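Local coordinates for protein triosephosphate isomerase (Trichomonas vaginalis, PDB 4O4V) that probably interconverts D-glyceraldehyde 3-phosphate and dihydroxyacetone phosphate in glycolysis and gluconeogenesis, working as a homodimeric TIM-barrel isomerase, at residues 4-9 against 228-233; 39-44 against 59-64; 127-132 against 166-171; 160-165 against 204-209. One frame throughout, in Å; residues are numbered along the deposited sequence.

Contact 1. Residues 4-9 against 228-233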
loop_
_atom_site.group_PDB
_atom_site.type_symbol
_atom_site.label_atom_id
_atom_site.label_comp_id
_atom_site.label_asym_id
_atom_site.label_seq_id
_atom_site.Cartn_x
_atom_site.Cartn_y
_atom_site.Cartn_z
ATOM N N PHE A 4 -29.215 -2.051 -6.425
ATOM C CA PHE A 4 -28.679 -1.453 -5.197
ATOM C C PHE A 4 -27.323 -2.072 -4.902
ATOM O O PHE A 4 -27.130 -3.276 -5.094
ATOM C CB PHE A 4 -29.654 -1.697 -4.046
ATOM C CG PHE A 4 -29.508 -0.745 -2.868
ATOM C CD1 PHE A 4 -30.071 0.507 -2.905
ATOM C CD2 PHE A 4 -28.871 -1.123 -1.688
ATOM C CE1 PHE A 4 -30.047 1.359 -1.838
ATOM C CE2 PHE A 4 -28.833 -0.258 -0.614
ATOM C CZ PHE A 4 -29.421 0.977 -0.685
ATOM N N PHE A 5 -26.407 -1.253 -4.409
ATOM C CA PHE A 5 -24.996 -1.660 -4.257
ATOM C C PHE A 5 -24.515 -1.282 -2.880
ATOM O O PHE A 5 -24.590 -0.112 -2.504
ATOM C CB PHE A 5 -24.178 -0.945 -5.336
ATOM C CG PHE A 5 -22.723 -1.337 -5.383
ATOM C CD1 PHE A 5 -21.806 -0.809 -4.470
ATOM C CD2 PHE A 5 -22.270 -2.219 -6.344
ATOM C CE1 PHE A 5 -20.464 -1.159 -4.536
ATOM C CE2 PHE A 5 -20.930 -2.578 -6.393
ATOM C CZ PHE A 5 -20.036 -2.033 -5.487
ATOM N N VAL A 6 -23.957 -2.234 -2.151
ATOM C CA VAL A 6 -23.372 -1.960 -0.831
ATOM C C VAL A 6 -21.969 -2.473 -0.782
ATOM O O VAL A 6 -21.721 -3.692 -0.909
ATOM C CB VAL A 6 -24.254 -2.532 0.308
ATOM C CG1 VAL A 6 -23.598 -2.295 1.675
ATOM C CG2 VAL A 6 -25.678 -1.927 0.254
ATOM N N GLY A 7 -21.032 -1.554 -0.597
ATOM C CA GLY A 7 -19.625 -1.875 -0.389
ATOM C C GLY A 7 -19.264 -1.727 1.056
ATOM O O GLY A 7 -19.560 -0.695 1.672
ATOM N N GLY A 8 -18.661 -2.732 1.644
ATOM C CA GLY A 8 -18.112 -2.652 2.986
ATOM C C GLY A 8 -16.642 -2.313 2.943
ATOM O O GLY A 8 -15.837 -3.199 2.589
ATOM N N ASN A 9 -16.245 -1.126 3.348
ATOM C CA ASN A 9 -14.834 -0.732 3.363
ATOM C C ASN A 9 -14.276 -0.961 4.761
ATOM O O ASN A 9 -14.520 -0.169 5.669
ATOM C CB ASN A 9 -14.717 0.735 2.970
ATOM C CG ASN A 9 -13.293 1.216 2.942
ATOM O OD1 ASN A 9 -12.344 0.415 3.004
ATOM N ND2 ASN A 9 -13.116 2.509 2.799
ATOM N N ASP A 228 -28.170 5.035 -4.568
ATOM C CA ASP A 228 -28.228 3.663 -5.048
ATOM C C ASP A 228 -27.527 2.666 -4.145
ATOM O O ASP A 228 -27.350 1.490 -4.528
ATOM C CB ASP A 228 -27.591 3.565 -6.443
ATOM C CG ASP A 228 -28.236 4.455 -7.467
ATOM O OD1 ASP A 228 -29.510 4.554 -7.508
ATOM O OD2 ASP A 228 -27.522 5.031 -8.271
ATOM N N GLY A 229 -27.127 3.099 -2.959
ATOM C CA GLY A 229 -26.412 2.252 -2.040
ATOM C C GLY A 229 -25.397 3.035 -1.273
ATOM O O GLY A 229 -25.475 4.266 -1.168
ATOM N N PHE A 230 -24.412 2.309 -0.738
ATOM C CA PHE A 230 -23.529 2.823 0.293
ATOM C C PHE A 230 -22.118 2.330 0.121
ATOM O O PHE A 230 -21.911 1.170 -0.303
ATOM C CB PHE A 230 -24.006 2.394 1.691
ATOM C CG PHE A 230 -25.407 2.827 1.982
ATOM C CD1 PHE A 230 -25.700 4.171 2.075
ATOM C CD2 PHE A 230 -26.446 1.923 2.150
ATOM C CE1 PHE A 230 -26.977 4.605 2.319
ATOM C CE2 PHE A 230 -27.714 2.364 2.387
ATOM C CZ PHE A 230 -27.988 3.697 2.494
ATOM N N LEU A 231 -21.151 3.160 0.485
ATOM C CA LEU A 231 -19.791 2.709 0.781
ATOM C C LEU A 231 -19.654 2.890 2.280
ATOM O O LEU A 231 -19.566 4.011 2.789
ATOM C CB LEU A 231 -18.739 3.522 0.006
ATOM C CG LEU A 231 -17.307 2.988 0.200
ATOM C CD1 LEU A 231 -17.154 1.565 -0.268
ATOM C CD2 LEU A 231 -16.299 3.899 -0.508
ATOM N N VAL A 232 -19.732 1.786 3.008
ATOM C CA VAL A 232 -19.876 1.770 4.466
ATOM C C VAL A 232 -18.517 1.774 5.097
ATOM O O VAL A 232 -17.621 1.030 4.675
ATOM C CB VAL A 232 -20.638 0.504 4.897
ATOM C CG1 VAL A 232 -20.872 0.475 6.401
ATOM C CG2 VAL A 232 -21.968 0.387 4.179
ATOM N N GLY A 233 -18.359 2.549 6.149
ATOM C CA GLY A 233 -17.149 2.584 6.955
ATOM C C GLY A 233 -17.190 1.593 8.099
ATOM O O GLY A 233 -17.267 0.376 7.902
#
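The ring of Phe4 lies flat over Gly229, whose CA sits 3.7 Å from the centroid of that ring in a CH-pi contact. Phe4 CZ carries on to Phe230 CE2 at 3.8 Å, and the edge of Phe4 is turned to the face of Phe230 in an offset edge-to-face pair with planes 79° apart. Glycine suits position 229 because at its backbone angles a CB would run into the preceding carbonyl and into Phe5 O; the bare CA instead lies 3.0 Å from Phe5 O in a CA-H...O contact. Strands 5-9 and 229-232 are the first and last of the TIM barrel, so their parallel pairing closes it. Five backbone hydrogen bonds do so, starting with Phe5 N to Asp228 O; that from Val232 N to Gly7 O (2.8 Å) is nearly straight at 178°. Bare Gly7 lets Leu231 CD1 settle 3.8 Å from Gly7 O. On the outer face Val6 CG1 meets Val232 CG2 at 4.0 Å, and helix 240-246 covers Val6, Phe230 and Val232. Farther out, Asp228 OD2 forms salt bridges with Arg190 and Arg2 and bonds to Ile207 N. At the other end Asn9 bonds through OD1 to Lys11 N and through ND2 to Thr74 of the second subunit.

Contact 2. Residues 39-44 against 59-64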
loop_
_atom_site.group_PDB
_atom_site.type_symbol
_atom_site.label_atom_id
_atom_site.label_comp_id
_atom_site.label_asym_id
_atom_site.label_seq_id
_atom_site.Cartn_x
_atom_site.Cartn_y
_atom_site.Cartn_z
ATOM N N VAL A 39 -20.103 -5.926 -2.092
ATOM C CA VAL A 39 -18.667 -6.001 -2.290
ATOM C C VAL A 39 -18.021 -5.714 -0.933
ATOM O O VAL A 39 -18.502 -4.842 -0.194
ATOM C CB VAL A 39 -18.273 -4.999 -3.370
ATOM C CG1 VAL A 39 -16.775 -4.846 -3.519
ATOM C CG2 VAL A 39 -18.862 -5.384 -4.715
ATOM N N VAL A 40 -16.946 -6.414 -0.599
ATOM C CA VAL A 40 -16.234 -6.249 0.664
ATOM C C VAL A 40 -14.787 -5.925 0.353
ATOM O O VAL A 40 -14.104 -6.725 -0.305
ATOM C CB VAL A 40 -16.311 -7.506 1.520
ATOM C CG1 VAL A 40 -15.563 -7.284 2.832
ATOM C CG2 VAL A 40 -17.793 -7.891 1.786
ATOM N N ALA A 41 -14.333 -4.758 0.818
ATOM C CA ALA A 41 -12.961 -4.279 0.592
ATOM C C ALA A 41 -12.137 -4.427 1.860
ATOM O O ALA A 41 -12.590 -4.040 2.951
ATOM C CB ALA A 41 -12.968 -2.835 0.146
ATOM N N ALA A 42 -10.928 -4.973 1.734
ATOM C CA ALA A 42 -10.079 -5.287 2.885
ATOM C C ALA A 42 -8.638 -4.913 2.589
ATOM O O ALA A 42 -8.257 -4.750 1.424
ATOM C CB ALA A 42 -10.190 -6.754 3.207
ATOM N N PRO A 43 -7.795 -4.856 3.625
ATOM C CA PRO A 43 -6.357 -4.614 3.411
ATOM C C PRO A 43 -5.731 -5.648 2.494
ATOM O O PRO A 43 -6.108 -6.825 2.501
ATOM C CB PRO A 43 -5.775 -4.715 4.828
ATOM C CG PRO A 43 -6.906 -4.293 5.710
ATOM C CD PRO A 43 -8.138 -4.834 5.062
ATOM N N PHE A 44 -4.723 -5.231 1.737
ATOM C CA PHE A 44 -4.114 -6.105 0.744
ATOM C C PHE A 44 -3.735 -7.461 1.294
ATOM O O PHE A 44 -3.939 -8.486 0.639
ATOM C CB PHE A 44 -2.842 -5.492 0.150
ATOM C CG PHE A 44 -3.028 -4.251 -0.669
ATOM C CD1 PHE A 44 -3.806 -4.245 -1.815
ATOM C CD2 PHE A 44 -2.370 -3.094 -0.320
ATOM C CE1 PHE A 44 -3.916 -3.074 -2.588
ATOM C CE2 PHE A 44 -2.479 -1.931 -1.094
ATOM C CZ PHE A 44 -3.253 -1.940 -2.212
ATOM N N LYS A 59 -18.587 -10.210 -3.711
ATOM C CA LYS A 59 -17.271 -10.055 -4.333
ATOM C C LYS A 59 -16.318 -9.293 -3.439
ATOM O O LYS A 59 -16.721 -8.453 -2.630
ATOM C CB LYS A 59 -17.406 -9.346 -5.682
ATOM C CG LYS A 59 -18.114 -10.163 -6.747
ATOM C CD LYS A 59 -17.327 -11.344 -7.186
ATOM C CE LYS A 59 -18.036 -12.039 -8.361
ATOM N NZ LYS A 59 -17.308 -13.239 -8.828
ATOM N N VAL A 60 -15.042 -9.585 -3.598
ATOM C CA VAL A 60 -13.958 -8.945 -2.866
ATOM C C VAL A 60 -13.438 -7.738 -3.637
ATOM O O VAL A 60 -13.398 -7.728 -4.875
ATOM C CB VAL A 60 -12.854 -9.998 -2.640
ATOM C CG1 VAL A 60 -11.657 -9.411 -1.929
ATOM C CG2 VAL A 60 -13.377 -11.147 -1.809
ATOM N N SER A 61 -12.983 -6.726 -2.905
ATOM C CA SER A 61 -12.373 -5.538 -3.471
ATOM C C SER A 61 -11.092 -5.160 -2.765
ATOM O O SER A 61 -10.960 -5.285 -1.548
ATOM C CB SER A 61 -13.346 -4.356 -3.316
ATOM O OG SER A 61 -12.871 -3.158 -3.897
ATOM N N ALA A 62 -10.132 -4.671 -3.548
ATOM C CA ALA A 62 -9.022 -3.933 -2.968
ATOM C C ALA A 62 -9.437 -2.549 -2.526
ATOM O O ALA A 62 -10.504 -2.039 -2.907
ATOM C CB ALA A 62 -7.884 -3.830 -3.976
ATOM N N GLU A 63 -8.602 -1.903 -1.732
ATOM C CA GLU A 63 -8.855 -0.561 -1.211
ATOM C C GLU A 63 -8.099 0.532 -1.971
ATOM O O GLU A 63 -8.291 1.724 -1.716
ATOM C CB GLU A 63 -8.517 -0.460 0.277
ATOM C CG GLU A 63 -9.482 -1.268 1.171
ATOM C CD GLU A 63 -9.166 -1.150 2.648
ATOM O OE1 GLU A 63 -8.476 -0.209 3.064
ATOM O OE2 GLU A 63 -9.639 -2.048 3.425
ATOM N N ASN A 64 -7.244 0.113 -2.893
ATOM C CA ASN A 64 -6.390 0.983 -3.700
ATOM C C ASN A 64 -5.658 0.091 -4.700
ATOM O O ASN A 64 -5.537 -1.114 -4.463
ATOM C CB ASN A 64 -5.369 1.712 -2.817
ATOM C CG ASN A 64 -4.521 2.694 -3.573
ATOM O OD1 ASN A 64 -5.012 3.398 -4.431
ATOM N ND2 ASN A 64 -3.227 2.729 -3.245
HETATM O O HOH W 1 -6.685 -3.478 -0.408
#
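Lys59 opens the pairing with Val39 and Val40: its carbonyl O accepts the hydrogen bond of Val40 N at 2.9 Å and also faces the CA-H of Val39. Strands 37-41 and 59-62 are neighbours in the TIM barrel, joined through helix 47-53 as a beta-alpha-beta unit, and their short segments are twisted 35° against each other. The flexible lysine side chain suits the exposed end of the strand, where NZ reaches Glu88 in a salt bridge. Val60 shares the outer face with Val40, and its branched side chain packs under Leu47 and Leu50 of that helix. Ser61 looks inward with Val39 and Ala41. Its CB is pressed to 3.5 Å from Val39 CG1, a tight fit for which a small residue is suited, and its OG, swung opposite the backbone N (chi1 -177°), bonds to Ala62 O. Ser61 N meets Val40 O at 2.8 Å from 42° above the carbonyl plane, whereas the next bond, Ala42 N to Ser61 O, stretches to 3.3 Å as the strands end. The small methyl of Ala62 lies beside the Phe44 ring. Beyond it a water takes over the pairing, accepting from Glu63 N (2.8 Å) and donating to Ala42 O (2.7 Å). The extended Glu63 side chain lays OE2 3.1 Å from Ala42 C, beside Pro43 N, which has no hydrogen to give, while OE1 bonds to Gly75 N of the second subunit. Last, Asn64 O meets the edge of the Phe44 ring, 3.2 Å from CE1.

Contact 3. Residues 127-132 against 166-171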
loop_
_atom_site.group_PDB
_atom_site.type_symbol
_atom_site.label_atom_id
_atom_site.label_comp_id
_atom_site.label_asym_id
_atom_site.label_seq_id
_atom_site.Cartn_x
_atom_site.Cartn_y
_atom_site.Cartn_z
ATOM N N GLY A 127 -15.936 14.084 -3.108
ATOM C CA GLY A 127 -16.635 14.790 -2.040
ATOM C C GLY A 127 -15.889 16.027 -1.600
ATOM O O GLY A 127 -14.663 16.084 -1.662
ATOM N N GLU A 128 -16.659 17.027 -1.140
ATOM C CA GLU A 128 -16.101 18.317 -0.748
ATOM C C GLU A 128 -15.860 18.449 0.748
ATOM O O GLU A 128 -16.474 17.782 1.575
ATOM C CB GLU A 128 -16.992 19.459 -1.242
ATOM C CG GLU A 128 -18.121 19.881 -0.330
ATOM C CD GLU A 128 -19.320 18.967 -0.259
ATOM O OE1 GLU A 128 -19.284 17.817 -0.802
ATOM O OE2 GLU A 128 -20.330 19.384 0.350
ATOM N N HIS A 129 -14.958 19.363 1.065
ATOM C CA HIS A 129 -14.573 19.703 2.432
ATOM C C HIS A 129 -15.424 20.844 2.963
ATOM O O HIS A 129 -16.229 21.464 2.258
ATOM C CB HIS A 129 -13.109 20.113 2.472
ATOM C CG HIS A 129 -12.184 19.016 2.064
ATOM N ND1 HIS A 129 -11.980 18.637 0.759
ATOM C CD2 HIS A 129 -11.413 18.196 2.813
ATOM C CE1 HIS A 129 -11.138 17.613 0.722
ATOM N NE2 HIS A 129 -10.768 17.338 1.953
ATOM N N LEU A 130 -15.234 21.128 4.247
ATOM C CA LEU A 130 -16.057 22.092 4.936
ATOM C C LEU A 130 -16.051 23.477 4.322
ATOM O O LEU A 130 -17.119 24.091 4.229
ATOM C CB LEU A 130 -15.663 22.153 6.411
ATOM C CG LEU A 130 -16.513 23.076 7.286
ATOM C CD1 LEU A 130 -17.912 22.645 7.270
ATOM C CD2 LEU A 130 -15.949 23.071 8.717
ATOM N N SER A 131 -14.900 23.994 3.891
ATOM C CA SER A 131 -14.879 25.332 3.332
ATOM C C SER A 131 -15.801 25.447 2.129
ATOM O O SER A 131 -16.544 26.399 2.010
ATOM C CB SER A 131 -13.457 25.754 2.899
ATOM O OG SER A 131 -12.613 25.903 4.008
ATOM N N GLU A 132 -15.726 24.485 1.219
ATOM C CA GLU A 132 -16.529 24.554 0.012
ATOM C C GLU A 132 -18.015 24.373 0.330
ATOM O O GLU A 132 -18.848 25.018 -0.273
ATOM C CB GLU A 132 -16.061 23.514 -0.998
ATOM C CG GLU A 132 -14.793 23.958 -1.737
ATOM C CD GLU A 132 -13.636 24.226 -0.807
ATOM O OE1 GLU A 132 -13.210 23.272 -0.124
ATOM O OE2 GLU A 132 -13.150 25.398 -0.736
ATOM N N GLU A 166 -18.632 11.220 -0.634
ATOM C CA GLU A 166 -18.193 11.309 0.767
ATOM C C GLU A 166 -18.367 12.751 1.226
ATOM O O GLU A 166 -17.692 13.649 0.723
ATOM C CB GLU A 166 -16.715 10.937 0.906
ATOM C CG GLU A 166 -16.395 9.531 0.499
ATOM C CD GLU A 166 -14.920 9.267 0.796
ATOM O OE1 GLU A 166 -14.555 9.083 2.018
ATOM O OE2 GLU A 166 -14.097 9.468 -0.098
ATOM N N PRO A 167 -19.235 12.988 2.216
ATOM C CA PRO A 167 -19.374 14.331 2.758
ATOM C C PRO A 167 -18.210 14.616 3.718
ATOM O O PRO A 167 -18.357 14.510 4.946
ATOM C CB PRO A 167 -20.728 14.255 3.465
ATOM C CG PRO A 167 -20.831 12.871 3.932
ATOM C CD PRO A 167 -20.192 12.039 2.816
ATOM N N ILE A 168 -17.071 14.982 3.191
ATOM C CA ILE A 168 -15.865 15.127 3.993
ATOM C C ILE A 168 -16.064 16.252 5.015
ATOM O O ILE A 168 -15.525 16.190 6.143
ATOM C CB ILE A 168 -14.631 15.340 3.103
ATOM C CG1 ILE A 168 -14.404 14.132 2.189
ATOM C CG2 ILE A 168 -13.368 15.595 3.974
ATOM C CD1 ILE A 168 -13.371 14.363 1.097
ATOM N N TRP A 169 -16.877 17.231 4.674
ATOM C CA TRP A 169 -17.269 18.302 5.572
ATOM C C TRP A 169 -17.966 17.836 6.829
ATOM O O TRP A 169 -18.140 18.668 7.740
ATOM C CB TRP A 169 -18.204 19.238 4.798
ATOM C CG TRP A 169 -19.430 18.616 4.256
ATOM C CD1 TRP A 169 -19.594 18.037 3.022
ATOM C CD2 TRP A 169 -20.699 18.534 4.891
ATOM N NE1 TRP A 169 -20.868 17.587 2.875
ATOM C CE2 TRP A 169 -21.583 17.908 3.996
ATOM C CE3 TRP A 169 -21.190 18.951 6.140
ATOM C CZ2 TRP A 169 -22.908 17.695 4.297
ATOM C CZ3 TRP A 169 -22.506 18.729 6.426
ATOM C CH2 TRP A 169 -23.347 18.123 5.517
ATOM N N ALA A 170 -18.401 16.588 6.872
ATOM C CA ALA A 170 -19.065 16.007 8.031
ATOM C C ALA A 170 -18.186 14.975 8.743
ATOM O O ALA A 170 -18.694 14.285 9.641
ATOM C CB ALA A 170 -20.407 15.426 7.661
ATOM N N ILE A 171 -16.906 14.903 8.429
ATOM C CA ILE A 171 -15.980 13.963 9.085
ATOM C C ILE A 171 -15.067 14.697 9.993
ATOM O O ILE A 171 -14.154 15.403 9.580
ATOM C CB ILE A 171 -15.049 13.239 8.072
ATOM C CG1 ILE A 171 -15.899 12.526 7.054
ATOM C CG2 ILE A 171 -14.140 12.247 8.793
ATOM C CD1 ILE A 171 -15.105 11.843 5.937
#
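Glu128 O receives the hydrogen bond of Trp169 N at 3.2 Å; the donor lies on a lone pair in the carbonyl plane, though the N-H is bent to 137°. Ile168 CB crowds the same oxygen, 3.4 Å from Glu128 O. Both segments are loops leaving the C-terminal ends of adjacent TIM-barrel strands, 121-126 and 161-165, and residues 166-171 belong to the family's signature sequence, at the start of the loop that in its relatives closes over the active site. Trp169 holds its CG in the crowded position between N and the carbonyl carbon (chi1 59°), which stands the indole alongside the side chain of Glu128. Carboxylate and ring planes are 40° apart, and Glu128 OE2 lies 3.1 Å from Trp169 CD1 without a hydrogen bond to the indole, since the angle at NE1 is poor. The link is indirect instead: Tyr165 OH bonds to both Trp169 NE1 and Glu128 OE1. Arg133 forms a salt bridge with Glu128 OE2, and would be expected to stabilise this buried carboxylate as an anion. His129, at the N-cap of helix 130-134, offers one ring face to Ile168 CD1, 4.3 Å from the ring centroid, in a CH-pi contact. The other branch of the isoleucine, CG2, comes to 3.5 Å from His129 CD2, and His129 NE2 is held by Asp99. Glycine fits position 127, whose backbone angles call for it, and Gly127 CA makes a CA-H...O contact of 3.2 Å with Glu166 O.

Contact 4. Residues 160-165 against 204-209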
loop_
_atom_site.group_PDB
_atom_site.type_symbol
_atom_site.label_atom_id
_atom_site.label_comp_id
_atom_site.label_asym_id
_atom_site.label_seq_id
_atom_site.Cartn_x
_atom_site.Cartn_y
_atom_site.Cartn_z
ATOM N N ASP A 160 -18.742 -0.679 -15.519
ATOM C CA ASP A 160 -17.783 -1.109 -14.502
ATOM C C ASP A 160 -17.373 0.010 -13.553
ATOM O O ASP A 160 -16.396 -0.142 -12.826
ATOM C CB ASP A 160 -16.585 -1.705 -15.227
ATOM C CG ASP A 160 -16.897 -3.039 -15.875
ATOM O OD1 ASP A 160 -17.964 -3.637 -15.637
ATOM O OD2 ASP A 160 -16.035 -3.496 -16.637
ATOM N N VAL A 161 -18.141 1.093 -13.525
ATOM C CA VAL A 161 -17.902 2.233 -12.669
ATOM C C VAL A 161 -19.043 2.429 -11.691
ATOM O O VAL A 161 -20.205 2.472 -12.097
ATOM C CB VAL A 161 -17.729 3.523 -13.501
ATOM C CG1 VAL A 161 -17.573 4.769 -12.640
ATOM C CG2 VAL A 161 -16.551 3.392 -14.441
ATOM N N VAL A 162 -18.704 2.580 -10.416
ATOM C CA VAL A 162 -19.610 3.024 -9.365
ATOM C C VAL A 162 -18.981 4.271 -8.754
ATOM O O VAL A 162 -17.749 4.314 -8.622
ATOM C CB VAL A 162 -19.774 1.902 -8.310
ATOM C CG1 VAL A 162 -20.533 2.362 -7.086
ATOM C CG2 VAL A 162 -20.440 0.676 -8.937
ATOM N N ILE A 163 -19.774 5.273 -8.402
ATOM C CA ILE A 163 -19.246 6.501 -7.794
ATOM C C ILE A 163 -19.744 6.602 -6.370
ATOM O O ILE A 163 -20.921 6.356 -6.127
ATOM C CB ILE A 163 -19.716 7.734 -8.610
ATOM C CG1 ILE A 163 -19.193 7.660 -10.048
ATOM C CG2 ILE A 163 -19.282 9.018 -7.923
ATOM C CD1 ILE A 163 -19.789 8.674 -10.980
ATOM N N ALA A 164 -18.878 6.949 -5.428
ATOM C CA ALA A 164 -19.268 7.167 -4.038
ATOM C C ALA A 164 -19.059 8.620 -3.649
ATOM O O ALA A 164 -17.965 9.179 -3.860
ATOM C CB ALA A 164 -18.498 6.256 -3.110
ATOM N N TYR A 165 -20.071 9.238 -3.073
ATOM C CA TYR A 165 -19.982 10.585 -2.534
ATOM C C TYR A 165 -19.706 10.559 -1.032
ATOM O O TYR A 165 -20.492 9.993 -0.247
ATOM C CB TYR A 165 -21.311 11.324 -2.749
ATOM C CG TYR A 165 -21.323 12.664 -2.040
ATOM C CD1 TYR A 165 -20.491 13.690 -2.445
ATOM C CD2 TYR A 165 -22.068 12.880 -0.898
ATOM C CE1 TYR A 165 -20.430 14.895 -1.741
ATOM C CE2 TYR A 165 -22.020 14.073 -0.205
ATOM C CZ TYR A 165 -21.205 15.080 -0.616
ATOM O OH TYR A 165 -21.155 16.244 0.136
ATOM N N LYS A 204 -27.697 4.473 -15.607
ATOM C CA LYS A 204 -27.198 3.147 -15.214
ATOM C C LYS A 204 -26.140 3.180 -14.125
ATOM O O LYS A 204 -25.955 2.182 -13.420
ATOM C CB LYS A 204 -26.712 2.335 -16.424
ATOM C CG LYS A 204 -25.454 2.773 -17.032
ATOM C CD LYS A 204 -25.149 1.897 -18.273
ATOM C CE LYS A 204 -23.802 2.197 -18.919
ATOM N NZ LYS A 204 -23.636 1.371 -20.166
ATOM N N VAL A 205 -25.415 4.274 -13.970
ATOM C CA VAL A 205 -24.328 4.313 -12.965
ATOM C C VAL A 205 -24.895 4.386 -11.553
ATOM O O VAL A 205 -25.704 5.264 -11.221
ATOM C CB VAL A 205 -23.374 5.502 -13.252
ATOM C CG1 VAL A 205 -22.332 5.683 -12.149
ATOM C CG2 VAL A 205 -22.661 5.276 -14.557
ATOM N N ARG A 206 -24.442 3.464 -10.703
ATOM C CA ARG A 206 -24.776 3.532 -9.290
ATOM C C ARG A 206 -23.932 4.610 -8.620
ATOM O O ARG A 206 -22.701 4.665 -8.755
ATOM C CB ARG A 206 -24.558 2.189 -8.589
ATOM C CG ARG A 206 -25.668 1.159 -8.779
ATOM C CD ARG A 206 -25.637 0.436 -10.103
ATOM N NE ARG A 206 -24.399 -0.327 -10.330
ATOM C CZ ARG A 206 -24.148 -1.533 -9.828
ATOM N NH1 ARG A 206 -25.042 -2.170 -9.073
ATOM N NH2 ARG A 206 -23.013 -2.146 -10.143
ATOM N N ILE A 207 -24.648 5.440 -7.871
ATOM C CA ILE A 207 -24.075 6.515 -7.069
ATOM C C ILE A 207 -24.383 6.212 -5.610
ATOM O O ILE A 207 -25.543 6.063 -5.216
ATOM C CB ILE A 207 -24.588 7.895 -7.489
ATOM C CG1 ILE A 207 -24.324 8.115 -8.986
ATOM C CG2 ILE A 207 -23.904 8.993 -6.643
ATOM C CD1 ILE A 207 -24.994 9.352 -9.552
ATOM N N LEU A 208 -23.337 6.077 -4.806
ATOM C CA LEU A 208 -23.439 5.644 -3.424
ATOM C C LEU A 208 -23.261 6.794 -2.474
ATOM O O LEU A 208 -22.534 7.750 -2.743
ATOM C CB LEU A 208 -22.342 4.632 -3.066
ATOM C CG LEU A 208 -22.046 3.540 -4.085
ATOM C CD1 LEU A 208 -20.925 2.657 -3.549
ATOM C CD2 LEU A 208 -23.303 2.737 -4.406
ATOM N N TYR A 209 -23.898 6.707 -1.321
ATOM C CA TYR A 209 -23.602 7.590 -0.191
ATOM C C TYR A 209 -22.537 6.957 0.679
ATOM O O TYR A 209 -22.648 5.805 1.107
ATOM C CB TYR A 209 -24.866 7.857 0.614
ATOM C CG TYR A 209 -24.613 8.779 1.785
ATOM C CD1 TYR A 209 -24.216 10.099 1.599
ATOM C CD2 TYR A 209 -24.712 8.316 3.079
ATOM C CE1 TYR A 209 -23.993 10.955 2.676
ATOM C CE2 TYR A 209 -24.475 9.165 4.184
ATOM C CZ TYR A 209 -24.114 10.485 3.954
ATOM O OH TYR A 209 -23.879 11.345 4.998
HETATM O O HOH W 2 -22.640 1.404 -11.827
#
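Leu208 lies across Val162 at about a right angle, its CG 3.6 Å from Val162 CG1, with both leucine methyls also touching that one valine methyl. Farther along this inward face Ala164 CB is 4.2 Å from Leu208 CB; the small alanine suits the narrow interior of the barrel. Three nearly straight hydrogen bonds join the parallel backbones: Ile163 N to Arg206 O, Leu208 N to Ile163 O at 2.8 Å, and Tyr165 N to Leu208 O. On the outer face Ile163 extends its long branch until CD1 meets Val205 CG1 at 4.1 Å. At the far end two tyrosines touch, Tyr209 CD1 lying at the edge of the Tyr165 ring, 4.3 Å from Tyr165 CD2. At the other end of the pairing, between Val161 and Arg206, a water bridges the two backbones: it donates to Val161 O at 2.7 Å and accepts from Arg206 N (3.0 Å) and Arg206 NE (2.9 Å). The arginine chain bends at chi2 (79°) and chi3 (60°), turning NE back toward the side of its own backbone N, where both reach that water, which sits in the guanidinium plane at its edge. NH1 continues to Thr3 O and to a salt bridge with Glu37, so one long cationic side chain links residue 206 to strand 37-41 and to the residues just before strand 5-9. Strand 161-165 bonds along its other side to strand 121-126, while helix 138-149 covers Ile163 and Tyr165, and helix 179-197 lies over Tyr165, Ile207 and Tyr209.

Contacts 1, 2 and 4 are three seams in the wall of one closed parallel barrel; contact 3 joins loops at the C-terminal end of its strands, the end where TIM barrels carry the active site. Contact 1 pairs the first strand with the last, so contacts 2, 3 and 4 all fall between its segments along the chain. Strands 5-9 and 37-41 join contacts 1 and 2, whose centres are 12 Å apart; Asp228 and Gly229 bond to Ile207 and Tyr209, and the centres of contacts 1 and 4 are about 9 Å apart. Contacts 3 and 4 alternate along the chain and touch through Tyr165. Contacts 2 and 3, about 24 Å apart between centres, lie on opposite sides of the chain's centre; contacts 1 and 2 also reach the second subunit.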